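Local coordinates for cellulosomal scaffoldin (Acetivibrio cellulolyticus, PDB 4WI0), which forms the X-module and dockerin of a scaffoldin, binding a type II cohesin, while the full-length protein probably also hydrolyses internal beta-1,4-glucosidic bonds of cellulose, at residues C113-F116 with N117-S120; G128-L131 with N132-A136. The protein carries 1 engineered substitution. All coordinates share one frame; numbering follows the deposited sequence.

In the fold
Both contacts are local turns of the dockerin module, one after the other along the chain, their centres about 9 Å apart. Contact 1 leads from helix 106-113 into strand 118-119; contact 2 is the calcium loop that runs into strand 136-137, the antiparallel partner of that strand. Ser120 N lies 3.0 Å from Gly135 O, a probable hydrogen bond between them, and Ala115 packs on Leu129. Tyr125 ties the two together, touching Thr118 and hydrogen-bonding through OH to the Asp130 carboxylate. Contact 1 is largely buried, partly against another protein's chain, and relies on one hydroxyl-to-carbonyl bond. Contact 2 is only partly buried, richer in charge, and centred on a metal.

Contact 1 (C113-F116 with N117-S120); sequences CKAF and NTSS
Thr118 reaches back to Ala115 across the turn in which helix 106-113 gives way to strand 118-119. From Thr118 CB, 3.5 Å from Ala115 O, the side chain divides. OG1 lies between the backbone N and the carbonyl carbon (chi1 56°), which turns it back to the Ala115 carbonyl; Thr118 OG1 donates to Ala115 O over 2.7 Å. The bond is fairly well directed, with a C=O...donor angle of 152° and the hydroxyl tilted 15° from the carbonyl plane. The methyl Thr118 CG2 flanks the same oxygen, 3.4 Å from Ala115 O. Ala115 CB comes to 4.0 Å from Thr118 OG1, so the hydroxyl sits beside a methyl as well as a carbonyl. One residue earlier, Asn117 has a left-handed backbone (positive phi and psi) and forms with Thr118 a G1 beta bulge opposite Ile137. The side chains of Phe116 and Asn117 pack on polar side chains of another protein's chain, where Asn117 ND2 makes a weak hydrogen bond. Ala115 and Thr118 pack on Ile137 of strand 136-137, Thr118 also pairs with it through the backbone, and Tyr125 and Lys124 of the intervening loop close over Thr118 and Ala115 respectively.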
ATOM      1  N   CYS B 113      -7.495   4.721   4.676  1.00 22.38           N
ATOM      2  CA  CYS B 113      -7.041   4.474   6.032  1.00 23.18           C
ATOM      3  C   CYS B 113      -8.172   4.306   7.051  1.00 23.87           C
ATOM      4  O   CYS B 113      -7.938   3.809   8.145  1.00 23.52           O
ATOM      5  CB  CYS B 113      -6.072   5.577   6.465  1.00 23.55           C
ATOM      6  SG  CYS B 113      -4.455   5.428   5.670  1.00 24.09           S
ATOM      7  N   LYS B 114      -9.389   4.716   6.694  1.00 24.78           N
ATOM      8  CA  LYS B 114     -10.563   4.444   7.521  1.00 25.75           C
ATOM      9  C   LYS B 114     -10.767   2.944   7.800  1.00 25.49           C
ATOM     10  O   LYS B 114     -11.334   2.583   8.825  1.00 25.99           O
ATOM     11  CB  LYS B 114     -11.820   5.029   6.878  1.00 26.74           C
ATOM     12  CG  LYS B 114     -11.878   6.548   6.945  1.00 27.59           C
ATOM     13  CD  LYS B 114     -13.080   7.122   6.210  1.00 28.96           C
ATOM     14  CE  LYS B 114     -13.005   8.646   6.198  1.00 30.04           C
ATOM     15  NZ  LYS B 114     -14.190   9.283   5.571  1.00 31.30           N
ATOM     16  N   ALA B 115     -10.301   2.081   6.895  1.00 24.21           N
ATOM     17  CA  ALA B 115     -10.397   0.636   7.093  1.00 24.02           C
ATOM     18  C   ALA B 115      -9.036  -0.052   6.995  1.00 22.75           C
ATOM     19  O   ALA B 115      -8.957  -1.193   6.546  1.00 23.03           O
ATOM     20  CB  ALA B 115     -11.366   0.045   6.078  1.00 24.33           C
ATOM     21  N   PHE B 116      -7.977   0.633   7.440  1.00 21.31           N
ATOM     22  CA  PHE B 116      -6.621   0.116   7.315  1.00 20.18           C
ATOM     23  C   PHE B 116      -6.413  -1.160   8.129  1.00 19.96           C
ATOM     24  O   PHE B 116      -6.892  -1.278   9.253  1.00 20.26           O
ATOM     25  CB  PHE B 116      -5.588   1.149   7.751  1.00 20.02           C
ATOM     26  CG  PHE B 116      -4.179   0.798   7.356  1.00 19.82           C
ATOM     27  CD1 PHE B 116      -3.776   0.888   6.028  1.00 19.49           C
ATOM     28  CD2 PHE B 116      -3.251   0.377   8.305  1.00 20.58           C
ATOM     29  CE1 PHE B 116      -2.478   0.564   5.653  1.00 19.09           C
ATOM     30  CE2 PHE B 116      -1.953   0.051   7.931  1.00 20.56           C
ATOM     31  CZ  PHE B 116      -1.568   0.145   6.604  1.00 19.88           C
ATOM     32  N   ASN B 117      -5.669  -2.090   7.542  1.00 19.31           N
ATOM     33  CA  ASN B 117      -5.382  -3.390   8.153  1.00 19.62           C
ATOM     34  C   ASN B 117      -6.633  -4.236   8.380  1.00 20.57           C
ATOM     35  O   ASN B 117      -6.866  -4.730   9.478  1.00 21.22           O
ATOM     36  CB  ASN B 117      -4.589  -3.238   9.461  1.00 19.66           C
ATOM     37  CG  ASN B 117      -3.945  -4.547   9.909  1.00 20.16           C
ATOM     38  OD1 ASN B 117      -3.992  -4.924  11.091  1.00 20.75           O
ATOM     39  ND2 ASN B 117      -3.338  -5.244   8.970  1.00 19.81           N
ATOM     40  N   THR B 118      -7.431  -4.403   7.332  1.00 20.84           N
ATOM     41  CA  THR B 118      -8.596  -5.281   7.391  1.00 22.25           C
ATOM     42  C   THR B 118      -8.564  -6.239   6.222  1.00 22.54           C
ATOM     43  O   THR B 118      -7.901  -5.981   5.225  1.00 21.71           O
ATOM     44  CB  THR B 118      -9.925  -4.494   7.348  1.00 22.61           C
ATOM     45  OG1 THR B 118      -9.956  -3.676   6.175  1.00 21.61           O
ATOM     46  CG2 THR B 118     -10.081  -3.614   8.587  1.00 22.84           C
ATOM     47  N   SER B 119      -9.263  -7.359   6.363  1.00 24.15           N
ATOM     48  CA  SER B 119      -9.475  -8.272   5.251  1.00 25.06           C
ATOM     49  C   SER B 119     -10.974  -8.401   4.980  1.00 26.49           C
ATOM     50  O   SER B 119     -11.801  -7.952   5.774  1.00 26.95           O
ATOM     51  CB  SER B 119      -8.838  -9.639   5.540  1.00 26.08           C
ATOM     52  OG  SER B 119      -9.459 -10.251   6.643  1.00 27.15           O
ATOM     53  N   SER B 120     -11.312  -9.034   3.866  1.00 27.78           N
ATOM     54  CA  SER B 120     -12.683  -9.043   3.349  1.00 29.54           C
ATOM     55  C   SER B 120     -13.763  -9.592   4.295  1.00 32.14           C
ATOM     56  O   SER B 120     -14.937  -9.240   4.145  1.00 33.21           O
ATOM     57  CB  SER B 120     -12.729  -9.779   2.001  1.00 30.13           C
ATOM     58  OG  SER B 120     -11.983 -10.980   2.042  1.00 31.18           O
TER

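Contact 2 (G128-L131 with N132-A136); sequences GLDL and NRDGA. With CA (calcium ion), chain D.
The Arg133 guanidinium folds back against Asp130 and Gly128: Gly128 N lies over one face, while Asp130 O and water 1 are at its edge, the water in plane. This is the calcium-binding loop of a dockerin F-hand, an EF-hand variant without the entering helix. NH1 of Arg133 donates to Asp130 O over 2.7 Å, and water 1 bridges the same NH1 to Gly128 O. Arg133 N bonds Asp130 O at 3.1 Å, closing a type I turn; the two donors come from opposite faces of the carbonyl, both well out of its plane. The Asp130 carboxylate is carried into the loop by an extended first torsion (chi1 180°), CG pointing opposite the backbone N. Asp130 OD1 binds calcium, while Asp130 OD2 accepts from Gly135 N at 2.7 Å on its syn lone pair and is also hydrogen-bonded to Tyr125 OH, so both oxygens are held and the group's rotation is fixed. Asn132 OD1, Asp134 OD1 and Ala136 O join Asp130 OD1 at 2.3 to 2.4 Å from the calcium, and both carboxylate oxygens of Asp141 complete the protein ligands. Ala136 N bonds Asp134 OD1 in an Asx turn. Water 2, 2.5 Å from the calcium, donates to Asp134 OD2 over 2.7 Å.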
ATOM      1  N   GLY B 128     -14.293  -1.297  -2.159  1.00 23.48           N
ATOM      2  CA  GLY B 128     -13.823  -0.111  -2.876  1.00 22.12           C
ATOM      3  C   GLY B 128     -12.486   0.449  -2.426  1.00 21.02           C
ATOM      4  O   GLY B 128     -11.761   1.046  -3.228  1.00 21.27           O
ATOM      5  N   LEU B 129     -12.160   0.277  -1.147  1.00 20.65           N
ATOM      6  CA  LEU B 129     -10.899   0.767  -0.589  1.00 19.67           C
ATOM      7  C   LEU B 129      -9.753  -0.216  -0.850  1.00 19.25           C
ATOM      8  O   LEU B 129      -8.573   0.150  -0.784  1.00 18.19           O
ATOM      9  CB  LEU B 129     -11.055   1.024   0.913  1.00 20.50           C
ATOM     10  CG  LEU B 129     -12.228   1.925   1.337  1.00 21.27           C
ATOM     11  CD1 LEU B 129     -12.226   2.110   2.844  1.00 22.16           C
ATOM     12  CD2 LEU B 129     -12.205   3.274   0.639  1.00 20.96           C
ATOM     13  N   ASP B 130     -10.116  -1.466  -1.135  1.00 18.89           N
ATOM     14  CA  ASP B 130      -9.168  -2.497  -1.552  1.00 18.66           C
ATOM     15  C   ASP B 130      -8.874  -2.302  -3.043  1.00 18.06           C
ATOM     16  O   ASP B 130      -9.444  -2.983  -3.892  1.00 17.75           O
ATOM     17  CB  ASP B 130      -9.765  -3.892  -1.266  1.00 19.36           C
ATOM     18  CG  ASP B 130      -8.848  -5.037  -1.673  1.00 19.88           C
ATOM     19  OD1 ASP B 130      -7.708  -4.774  -2.124  1.00 19.58           O
ATOM     20  OD2 ASP B 130      -9.268  -6.210  -1.528  1.00 20.09           O
ATOM     21  N   LEU B 131      -7.958  -1.378  -3.336  1.00 17.70           N
ATOM     22  CA  LEU B 131      -7.664  -0.954  -4.702  1.00 17.55           C
ATOM     23  C   LEU B 131      -7.159  -2.087  -5.594  1.00 17.82           C
ATOM     24  O   LEU B 131      -7.610  -2.208  -6.725  1.00 18.11           O
ATOM     25  CB  LEU B 131      -6.662   0.208  -4.715  1.00 17.57           C
ATOM     26  CG  LEU B 131      -7.129   1.515  -4.072  1.00 17.99           C
ATOM     27  CD1 LEU B 131      -6.088   2.613  -4.239  1.00 18.10           C
ATOM     28  CD2 LEU B 131      -8.456   1.963  -4.667  1.00 18.56           C
ATOM     29  N   ASN B 132      -6.235  -2.904  -5.100  1.00 17.99           N
ATOM     30  CA  ASN B 132      -5.714  -4.024  -5.900  1.00 18.71           C
ATOM     31  C   ASN B 132      -6.536  -5.318  -5.810  1.00 19.72           C
ATOM     32  O   ASN B 132      -6.146  -6.337  -6.371  1.00 20.63           O
ATOM     33  CB  ASN B 132      -4.226  -4.294  -5.603  1.00 18.77           C
ATOM     34  CG  ASN B 132      -3.965  -4.786  -4.179  1.00 19.09           C
ATOM     35  OD1 ASN B 132      -4.881  -4.964  -3.370  1.00 19.51           O
ATOM     36  ND2 ASN B 132      -2.692  -4.969  -3.861  1.00 19.07           N
ATOM     37  N   ARG B 133      -7.666  -5.247  -5.107  1.00 20.72           N
ATOM     38  CA  ARG B 133      -8.609  -6.365  -4.928  1.00 21.99           C
ATOM     39  C   ARG B 133      -7.971  -7.689  -4.486  1.00 22.62           C
ATOM     40  O   ARG B 133      -8.406  -8.764  -4.914  1.00 23.87           O
ATOM     41  CB  ARG B 133      -9.462  -6.556  -6.191  1.00 22.98           C
ATOM     42  CG  ARG B 133     -10.388  -5.387  -6.490  1.00 23.03           C
ATOM     43  CD  ARG B 133     -11.447  -5.173  -5.412  1.00 24.08           C
ATOM     44  NE  ARG B 133     -12.514  -4.282  -5.878  1.00 24.96           N
ATOM     45  CZ  ARG B 133     -12.431  -2.952  -5.977  1.00 24.75           C
ATOM     46  NH1 ARG B 133     -11.324  -2.291  -5.629  1.00 23.21           N
ATOM     47  NH2 ARG B 133     -13.481  -2.270  -6.421  1.00 25.44           N
ATOM     48  N   ASP B 134      -6.969  -7.617  -3.610  1.00 22.04           N
ATOM     49  CA  ASP B 134      -6.372  -8.844  -3.054  1.00 22.66           C
ATOM     50  C   ASP B 134      -7.077  -9.331  -1.783  1.00 22.93           C
ATOM     51  O   ASP B 134      -6.605 -10.264  -1.137  1.00 23.62           O
ATOM     52  CB  ASP B 134      -4.858  -8.692  -2.821  1.00 22.46           C
ATOM     53  CG  ASP B 134      -4.494  -7.615  -1.780  1.00 21.54           C
ATOM     54  OD1 ASP B 134      -5.385  -6.971  -1.171  1.00 19.79           O
ATOM     55  OD2 ASP B 134      -3.272  -7.426  -1.573  1.00 21.56           O
ATOM     56  N   GLY B 135      -8.198  -8.705  -1.430  1.00 22.42           N
ATOM     57  CA  GLY B 135      -9.004  -9.126  -0.282  1.00 23.28           C
ATOM     58  C   GLY B 135      -8.526  -8.576   1.048  1.00 22.79           C
ATOM     59  O   GLY B 135      -8.912  -9.078   2.101  1.00 23.72           O
ATOM     60  N   ALA B 136      -7.688  -7.546   0.992  1.00 21.40           N
ATOM     61  CA  ALA B 136      -7.168  -6.886   2.177  1.00 21.24           C
ATOM     62  C   ALA B 136      -6.978  -5.397   1.895  1.00 20.12           C
ATOM     63  O   ALA B 136      -6.784  -4.992   0.749  1.00 20.30           O
ATOM     64  CB  ALA B 136      -5.849  -7.510   2.587  1.00 21.56           C
TER
HETATM   65 CA    CA D 202      -5.511  -4.564  -1.187  1.00 19.93          CA
HETATM   66  O   HOH W   1     -11.351   0.522  -5.892  1.00 26.26           O
HETATM   67  O   HOH W   2      -3.331  -5.064  -0.199  1.00 20.01           O